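Side-chain contacts in GH86A beta-porphyranase (Bacteroides plebeius, PDB 4AW7), which hydrolyses the red-algal polysaccharide porphyran at its beta-D-galactopyranose-(1->4)-alpha-L-galactopyranose-6-sulfate linkages, releasing mostly a sulfated disaccharide: residues L38-S41 / K42-I46; T210-K213 / M214-D217; R292-S295 / S296-F300; N413-K416 / D417-N420. One frame throughout, in Å; residues are numbered along the deposited sequence.

Interaction 1: L38-S41 / K42-I46; sequences LDRS and KYFNI
F44 CD2 sits over one face of the R40 guanidinium, 3.5 Å above its plane and over its centre, and the two flat groups are only 21° apart. In R40 the bend about CG-CD (chi3 57°) brings the guanidinium alongside F44 CD2. L38 lays its two methyls against separate rings, CD1 at 4.0 Å from Y43 CE2 and CD2 near the edge of F44. K42 crosses D39 at about a right angle, its methylene CE 3.6 Å from D39 OD2, while its NZ bonds the backbone oxygens of L311 and Q308. These side chains are set by a tight turn, which leads directly into strand 45-46 of the parallel sheet, just before the substrate-binding H47. R40 O accepts from both Y43 N and F44 N, the latter at 2.9 Å and nearly in line with the carbonyl, and D39 O takes K42 N. D39 OD1 holds S41 OG at 2.7 Å, and N45 ND2 reaches back to S41 O at 3.0 Å, with that oxygen in its amide plane. F44, centre of an inverse gamma turn, also stacks on W365. Both NH groups of R40 find carbonyls, NH1 those of V368 and W365, NH2 that of Q64. The orientation of the guanidinium is fixed by these carbonyls and by F44, and their oxygens probably balance its charge where F44 covers one face.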
# COMPACT_ATOMS: atom_id res chain seq x y z
N LEU A 38 13.22 0.91 -9.27
CA LEU A 38 11.82 0.53 -9.11
C LEU A 38 11.69 -0.98 -9.16
O LEU A 38 12.19 -1.65 -10.08
CB LEU A 38 10.97 1.13 -10.23
CG LEU A 38 9.48 0.85 -10.18
CD1 LEU A 38 8.83 1.41 -8.89
CD2 LEU A 38 8.79 1.45 -11.38
N ASP A 39 11.02 -1.56 -8.17
CA ASP A 39 10.73 -2.97 -8.14
C ASP A 39 9.31 -3.15 -8.65
O ASP A 39 8.34 -3.01 -7.90
CB ASP A 39 10.92 -3.57 -6.74
CG ASP A 39 10.80 -5.06 -6.72
OD1 ASP A 39 10.17 -5.59 -7.65
OD2 ASP A 39 11.33 -5.68 -5.75
N ARG A 40 9.17 -3.45 -9.95
CA ARG A 40 7.84 -3.58 -10.52
C ARG A 40 7.01 -4.64 -9.80
O ARG A 40 5.80 -4.50 -9.69
CB ARG A 40 7.92 -3.90 -12.01
CG ARG A 40 8.38 -2.75 -12.88
CD ARG A 40 8.38 -3.15 -14.38
NE ARG A 40 7.07 -3.61 -14.81
CZ ARG A 40 6.08 -2.82 -15.20
NH1 ARG A 40 6.24 -1.50 -15.29
NH2 ARG A 40 4.90 -3.34 -15.50
N SER A 41 7.67 -5.72 -9.34
CA SER A 41 6.97 -6.80 -8.67
C SER A 41 6.34 -6.42 -7.35
O SER A 41 5.58 -7.18 -6.78
CB SER A 41 7.88 -8.00 -8.47
OG SER A 41 8.73 -7.83 -7.34
N LYS A 42 6.69 -5.25 -6.83
CA LYS A 42 6.04 -4.74 -5.61
C LYS A 42 4.74 -4.01 -5.88
O LYS A 42 4.02 -3.73 -4.92
CB LYS A 42 7.01 -3.88 -4.78
CG LYS A 42 8.11 -4.72 -4.13
CD LYS A 42 9.05 -3.93 -3.26
CE LYS A 42 10.02 -4.83 -2.49
NZ LYS A 42 10.78 -4.05 -1.48
N TYR A 43 4.42 -3.74 -7.14
CA TYR A 43 3.31 -2.86 -7.53
C TYR A 43 2.41 -3.38 -8.61
O TYR A 43 1.18 -3.35 -8.48
CB TYR A 43 3.85 -1.46 -7.95
CG TYR A 43 4.69 -0.84 -6.87
CD1 TYR A 43 4.10 -0.38 -5.68
CD2 TYR A 43 6.06 -0.80 -6.95
CE1 TYR A 43 4.86 0.11 -4.65
CE2 TYR A 43 6.84 -0.31 -5.92
CZ TYR A 43 6.23 0.15 -4.76
OH TYR A 43 7.05 0.59 -3.73
N PHE A 44 2.99 -3.79 -9.74
CA PHE A 44 2.22 -4.11 -10.93
C PHE A 44 1.85 -5.57 -10.95
O PHE A 44 2.51 -6.40 -11.60
CB PHE A 44 2.98 -3.63 -12.19
CG PHE A 44 3.32 -2.17 -12.13
CD1 PHE A 44 2.30 -1.22 -12.00
CD2 PHE A 44 4.63 -1.73 -12.05
CE1 PHE A 44 2.60 0.12 -11.84
CE2 PHE A 44 4.90 -0.39 -11.91
CZ PHE A 44 3.88 0.52 -11.81
N ASN A 45 0.84 -5.87 -10.16
CA ASN A 45 0.35 -7.21 -9.87
C ASN A 45 -1.15 -7.21 -10.08
O ASN A 45 -1.81 -6.18 -10.06
CB ASN A 45 0.67 -7.59 -8.42
CG ASN A 45 2.16 -7.60 -8.15
OD1 ASN A 45 2.92 -8.19 -8.92
ND2 ASN A 45 2.63 -6.94 -7.07
N ILE A 46 -1.70 -8.42 -10.21
CA ILE A 46 -3.14 -8.64 -10.12
C ILE A 46 -3.42 -9.56 -8.91
O ILE A 46 -2.56 -10.29 -8.44
CB ILE A 46 -3.78 -9.23 -11.41
CG1 ILE A 46 -3.07 -10.51 -11.88
CG2 ILE A 46 -3.82 -8.19 -12.47
CD1 ILE A 46 -3.77 -11.28 -13.02

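Interaction 2: T210-K213 / M214-D217; sequences TRMK and MFID
K213 NZ meets D217 OD2 at 2.8 Å, a salt bridge between residues four apart, one turn of helix 212-219. The ammonium comes in on the syn lone pair of OD2, the side facing the other carboxylate oxygen. Extended through CD, the lysine chain turns about CD-CE (chi4 -74°), bringing NZ round to the carboxylate. D217 OD1 serves the neighbouring helix, with a salt bridge to K261 and a hydrogen bond with Y257 OH, leaving the two oxygens with different partners. With an alanine at position K213, D217 OD2 would probably lose its partner one turn back, leaving the carboxylate more dependent on K261 and Y257. The backbone repeats the same spacing: F215 N bonds R211 O at 2.9 Å, I216 N bonds M212 O with an N-H...O angle of 171°, and D217 N bonds K213 O. On the inward face M212 SD packs 3.9 Å from I216 CG1, the two side chains crossing at a slant, and lies 4.3 Å from F215 CD2. M214 bends its chain to place CE 3.6 Å from T210 O. Before the helix, R211 NH1 donates to T210 OG1 in the guanidinium plane. F215 meets Y171 edge-to-face; it and M214 touch V168 of helix 160-179, I216 packs against helix 245-262, and on strand 225-233 M212 touches V228 while F215 and I216 touch F226.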
# COMPACT_ATOMS: atom_id res chain seq x y z
N THR A 210 -7.07 -1.68 20.37
CA THR A 210 -7.64 -3.00 20.54
C THR A 210 -7.59 -3.89 19.30
O THR A 210 -7.87 -5.08 19.38
CB THR A 210 -9.10 -2.88 21.05
OG1 THR A 210 -9.88 -2.13 20.12
CG2 THR A 210 -9.15 -2.24 22.43
N ARG A 211 -7.18 -3.31 18.15
CA ARG A 211 -7.03 -4.06 16.91
C ARG A 211 -5.55 -4.10 16.54
O ARG A 211 -4.86 -5.01 16.95
CB ARG A 211 -7.97 -3.51 15.81
CG ARG A 211 -9.40 -4.02 15.87
CD ARG A 211 -10.21 -3.51 17.04
NE ARG A 211 -11.62 -3.87 16.88
CZ ARG A 211 -12.56 -3.62 17.77
NH1 ARG A 211 -12.26 -3.07 18.93
NH2 ARG A 211 -13.81 -3.89 17.48
N MET A 212 -5.04 -3.11 15.79
CA MET A 212 -3.68 -3.22 15.30
C MET A 212 -2.63 -3.15 16.38
O MET A 212 -1.64 -3.87 16.29
CB MET A 212 -3.42 -2.20 14.18
CG MET A 212 -2.02 -2.21 13.62
SD MET A 212 -1.48 -3.75 12.82
CE MET A 212 -2.11 -3.54 11.12
N LYS A 213 -2.78 -2.30 17.39
CA LYS A 213 -1.78 -2.30 18.48
C LYS A 213 -1.73 -3.66 19.15
O LYS A 213 -0.64 -4.20 19.40
CB LYS A 213 -2.08 -1.24 19.51
CG LYS A 213 -0.96 -1.06 20.49
CD LYS A 213 -1.28 -0.06 21.62
CE LYS A 213 -0.24 -0.05 22.71
NZ LYS A 213 -0.36 -1.26 23.52
N MET A 214 -2.91 -4.22 19.43
CA MET A 214 -2.99 -5.51 20.06
C MET A 214 -2.33 -6.58 19.20
O MET A 214 -1.58 -7.42 19.70
CB MET A 214 -4.44 -5.84 20.38
CG MET A 214 -4.65 -7.18 21.13
SD MET A 214 -4.81 -8.61 20.08
CE MET A 214 -6.53 -8.40 19.53
N PHE A 215 -2.56 -6.53 17.88
CA PHE A 215 -1.90 -7.46 16.97
C PHE A 215 -0.40 -7.35 17.02
O PHE A 215 0.32 -8.36 17.13
CB PHE A 215 -2.42 -7.26 15.53
CG PHE A 215 -1.85 -8.25 14.58
CD1 PHE A 215 -2.34 -9.53 14.53
CD2 PHE A 215 -0.78 -7.91 13.73
CE1 PHE A 215 -1.77 -10.48 13.71
CE2 PHE A 215 -0.22 -8.87 12.91
CZ PHE A 215 -0.71 -10.16 12.90
N ILE A 216 0.11 -6.12 16.92
CA ILE A 216 1.53 -5.91 16.98
C ILE A 216 2.11 -6.41 18.31
O ILE A 216 3.16 -7.06 18.33
CB ILE A 216 1.90 -4.44 16.69
CG1 ILE A 216 1.53 -4.09 15.24
CG2 ILE A 216 3.38 -4.18 16.94
CD1 ILE A 216 1.64 -2.62 14.89
N ASP A 217 1.43 -6.13 19.41
CA ASP A 217 1.92 -6.56 20.73
C ASP A 217 1.91 -8.07 20.90
O ASP A 217 2.83 -8.64 21.46
CB ASP A 217 1.05 -5.91 21.82
CG ASP A 217 1.28 -4.43 21.98
OD1 ASP A 217 2.37 -3.92 21.57
OD2 ASP A 217 0.40 -3.77 22.56

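Interaction 3: R292-S295 / S296-F300; sequences RSVS and SFNHF
F297 N bonds S293 O at 3.0 Å, the first of three successive i to i+4 backbone bonds; N298 N to V294 O and H299 N to S295 O follow, the last 2.9 Å long. A side-chain bond joins them near the start of the helix: S295 OG, set between its backbone N and carbonyl carbon (chi1 55°), turns back to R292 O at 3.1 Å and 169° at the carbonyl, and S295 N bonds the same oxygen. Ring contacts form a second group. S293 O lies 3.6 Å above one face of the F297 ring, toward its rim, and S295 O stands 3.1 Å above the H299 imidazole, again off-centre. Among apolar contacts, V294 CG2 meets F297 CE2 at 4.1 Å, and S293 CB approaches F297 CZ. Replacing F297 by an alanine would probably leave V294 CG2 without its ring neighbour and open a gap beside F361, which meets F297 edge-to-face. The polar ends pair with residues outside the segment: H299 bonds D398 and N453, N298 OD1 takes W365 NE1, and S293 OG pairs with G275 O. Helix 293-305 packs on helix 359-365 through V294 and N298, on strand 421-429 of the beta-sandwich through V294 and S295, and on strand 225-233 through F300.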
# COMPACT_ATOMS: atom_id res chain seq x y z
N ARG A 292 -14.25 2.33 -12.13
CA ARG A 292 -13.99 3.55 -11.36
C ARG A 292 -12.77 3.33 -10.40
O ARG A 292 -11.99 4.25 -10.12
CB ARG A 292 -15.26 4.03 -10.61
CG ARG A 292 -16.42 4.44 -11.51
CD ARG A 292 -17.79 4.75 -10.81
NE ARG A 292 -18.82 5.13 -11.80
CZ ARG A 292 -20.13 4.89 -11.72
NH1 ARG A 292 -20.65 4.22 -10.69
NH2 ARG A 292 -20.94 5.33 -12.69
N SER A 293 -12.57 2.08 -9.94
CA SER A 293 -11.41 1.70 -9.09
C SER A 293 -10.05 2.05 -9.62
O SER A 293 -9.09 2.18 -8.87
CB SER A 293 -11.46 0.16 -8.84
OG SER A 293 -12.56 -0.18 -8.06
N VAL A 294 -9.92 2.13 -10.94
CA VAL A 294 -8.62 2.40 -11.54
C VAL A 294 -8.02 3.72 -11.06
O VAL A 294 -6.83 3.82 -10.86
CB VAL A 294 -8.68 2.35 -13.08
CG1 VAL A 294 -7.43 2.93 -13.73
CG2 VAL A 294 -8.91 0.88 -13.52
N SER A 295 -8.85 4.74 -10.86
CA SER A 295 -8.30 5.99 -10.37
C SER A 295 -7.70 5.79 -8.98
O SER A 295 -6.66 6.34 -8.66
CB SER A 295 -9.28 7.17 -10.42
OG SER A 295 -10.43 6.85 -9.76
N SER A 296 -8.35 4.96 -8.14
CA SER A 296 -7.84 4.63 -6.81
C SER A 296 -6.54 3.88 -6.92
O SER A 296 -5.62 4.13 -6.14
CB SER A 296 -8.84 3.77 -6.03
OG SER A 296 -10.03 4.48 -5.79
N PHE A 297 -6.41 2.93 -7.84
CA PHE A 297 -5.13 2.25 -8.02
C PHE A 297 -4.03 3.29 -8.18
O PHE A 297 -2.97 3.22 -7.53
CB PHE A 297 -5.09 1.32 -9.22
CG PHE A 297 -6.09 0.18 -9.22
CD1 PHE A 297 -6.64 -0.37 -8.08
CD2 PHE A 297 -6.44 -0.37 -10.43
CE1 PHE A 297 -7.58 -1.40 -8.15
CE2 PHE A 297 -7.34 -1.40 -10.49
CZ PHE A 297 -7.94 -1.90 -9.37
N ASN A 298 -4.21 4.24 -9.09
CA ASN A 298 -3.21 5.28 -9.30
C ASN A 298 -2.97 6.14 -8.07
O ASN A 298 -1.83 6.43 -7.69
CB ASN A 298 -3.56 6.11 -10.52
CG ASN A 298 -3.18 5.44 -11.83
OD1 ASN A 298 -2.12 4.81 -11.91
ND2 ASN A 298 -4.03 5.59 -12.86
N HIS A 299 -4.05 6.57 -7.40
CA HIS A 299 -3.83 7.46 -6.27
C HIS A 299 -3.03 6.80 -5.14
O HIS A 299 -2.18 7.42 -4.49
CB HIS A 299 -5.15 7.97 -5.69
CG HIS A 299 -5.94 8.84 -6.62
ND1 HIS A 299 -5.38 9.83 -7.40
CD2 HIS A 299 -7.27 8.90 -6.84
CE1 HIS A 299 -6.35 10.45 -8.06
NE2 HIS A 299 -7.50 9.90 -7.73
N PHE A 300 -3.30 5.53 -4.87
CA PHE A 300 -2.58 4.80 -3.85
C PHE A 300 -1.15 4.44 -4.30
O PHE A 300 -0.24 4.40 -3.48
CB PHE A 300 -3.29 3.49 -3.45
CG PHE A 300 -4.52 3.70 -2.61
CD1 PHE A 300 -4.48 4.32 -1.35
CD2 PHE A 300 -5.74 3.24 -3.05
CE1 PHE A 300 -5.60 4.46 -0.62
CE2 PHE A 300 -6.90 3.37 -2.30
CZ PHE A 300 -6.86 4.01 -1.08

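Interaction 4: N413-K416 / D417-N420; sequences NSWK and DVSN
Two overlapping beta turns, type I' from N413 to K416 and type I from W415 to V418, bring the chain into strand 418-419 of the beta-sandwich. The second is closed by V418 N bonding W415 O at 3.0 Å, an N-H...O angle of 162°; the first is closed by K416 N on N413 O, also 3.0 Å. Neighbours in sequence, K416 and D417 run side by side in the same direction. K416 NZ bridges to D417 OD1 at 2.8 Å, arriving on the syn side and 15° out of the carboxylate plane. With CG between its backbone N and carbonyl carbon (chi1 80°) and the chain bent at chi4, the lysine lies along the acid, K416 CG 3.4 Å from D417 OD2. That second oxygen bonds Y26 OH, which gives each carboxylate oxygen a mate of its own. W415 and V418 likewise point the same way, V418 CG2 coming to the indole edge, near its plane, at 4.2 Å from W415 CE3. Both W415 and V418 touch M444 in a loop. V418 further packs on A460 and V462 of strand 454-462, with which strand 418-419 pairs antiparallel, and backbone bonds join D417 to S463 and S419 to D461.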
# COMPACT_ATOMS: atom_id res chain seq x y z
N ASN A 413 18.66 21.61 -16.63
CA ASN A 413 19.34 21.55 -17.94
C ASN A 413 18.41 21.88 -19.11
O ASN A 413 18.74 21.61 -20.28
CB ASN A 413 19.94 20.16 -18.18
CG ASN A 413 20.94 19.77 -17.14
OD1 ASN A 413 20.84 18.68 -16.57
ND2 ASN A 413 21.87 20.65 -16.86
N SER A 414 17.23 22.41 -18.81
CA SER A 414 16.23 22.72 -19.83
C SER A 414 15.95 21.54 -20.75
O SER A 414 15.74 21.70 -21.95
CB SER A 414 16.70 23.93 -20.66
OG SER A 414 16.90 25.04 -19.79
N TRP A 415 15.97 20.34 -20.17
CA TRP A 415 15.71 19.11 -20.90
C TRP A 415 16.61 18.89 -22.12
O TRP A 415 16.22 18.20 -23.06
CB TRP A 415 14.25 19.04 -21.36
CG TRP A 415 13.25 19.34 -20.28
CD1 TRP A 415 12.50 20.45 -20.15
CD2 TRP A 415 12.89 18.48 -19.18
NE1 TRP A 415 11.68 20.36 -19.05
CE2 TRP A 415 11.91 19.16 -18.43
CE3 TRP A 415 13.28 17.20 -18.78
CZ2 TRP A 415 11.31 18.60 -17.31
CZ3 TRP A 415 12.69 16.66 -17.63
CH2 TRP A 415 11.71 17.36 -16.93
N LYS A 416 17.82 19.44 -22.09
CA LYS A 416 18.70 19.38 -23.27
C LYS A 416 18.97 17.97 -23.77
O LYS A 416 19.16 17.75 -24.99
CB LYS A 416 20.02 20.14 -22.98
CG LYS A 416 21.05 19.36 -22.18
CD LYS A 416 22.24 20.22 -21.75
CE LYS A 416 23.24 19.42 -20.95
NZ LYS A 416 23.85 18.30 -21.73
N ASP A 417 19.00 17.00 -22.86
CA ASP A 417 19.37 15.62 -23.15
C ASP A 417 18.17 14.72 -23.47
O ASP A 417 18.33 13.52 -23.66
CB ASP A 417 20.11 15.03 -21.94
CG ASP A 417 21.25 15.90 -21.50
OD1 ASP A 417 22.21 16.05 -22.30
OD2 ASP A 417 21.19 16.46 -20.38
N VAL A 418 16.97 15.30 -23.49
CA VAL A 418 15.72 14.54 -23.59
C VAL A 418 15.09 14.77 -24.98
O VAL A 418 15.15 15.88 -25.51
CB VAL A 418 14.79 14.95 -22.44
CG1 VAL A 418 13.41 14.26 -22.55
CG2 VAL A 418 15.48 14.58 -21.13
N SER A 419 14.54 13.71 -25.55
CA SER A 419 13.93 13.76 -26.88
C SER A 419 12.87 12.68 -27.03
O SER A 419 12.72 11.85 -26.15
CB SER A 419 15.01 13.54 -27.96
OG SER A 419 15.58 12.23 -27.89
N ASN A 420 12.15 12.68 -28.15
CA ASN A 420 11.18 11.63 -28.45
C ASN A 420 10.18 11.40 -27.29
O ASN A 420 9.99 10.28 -26.80
CB ASN A 420 11.87 10.36 -28.85
CG ASN A 420 12.71 10.56 -30.07
OD1 ASN A 420 12.33 11.33 -30.97
ND2 ASN A 420 13.88 9.95 -30.09

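From the N terminus the four contacts follow in series; none nests or crosses, since each is a local contact within one continuous stretch. Interaction 1 closes a turn between strand 29-32 and strand 45-46, at the entrance to the parallel sheet. Interaction 2 lies on a helix flanking that sheet, about 28 Å from interaction 1 between centres. Interaction 3, on helix 293-305, comes nearest to interaction 1, about 7 Å between closest atoms; L301 and M305 of its helix touch Y43 and F44. Interaction 4 closes the turns before strand 418-419 in the beta-sandwich, about 50 Å between centres from interaction 2. Helix 293-305 packs against both the parallel sheet (strand 225-233) and the beta-sandwich (strand 421-429).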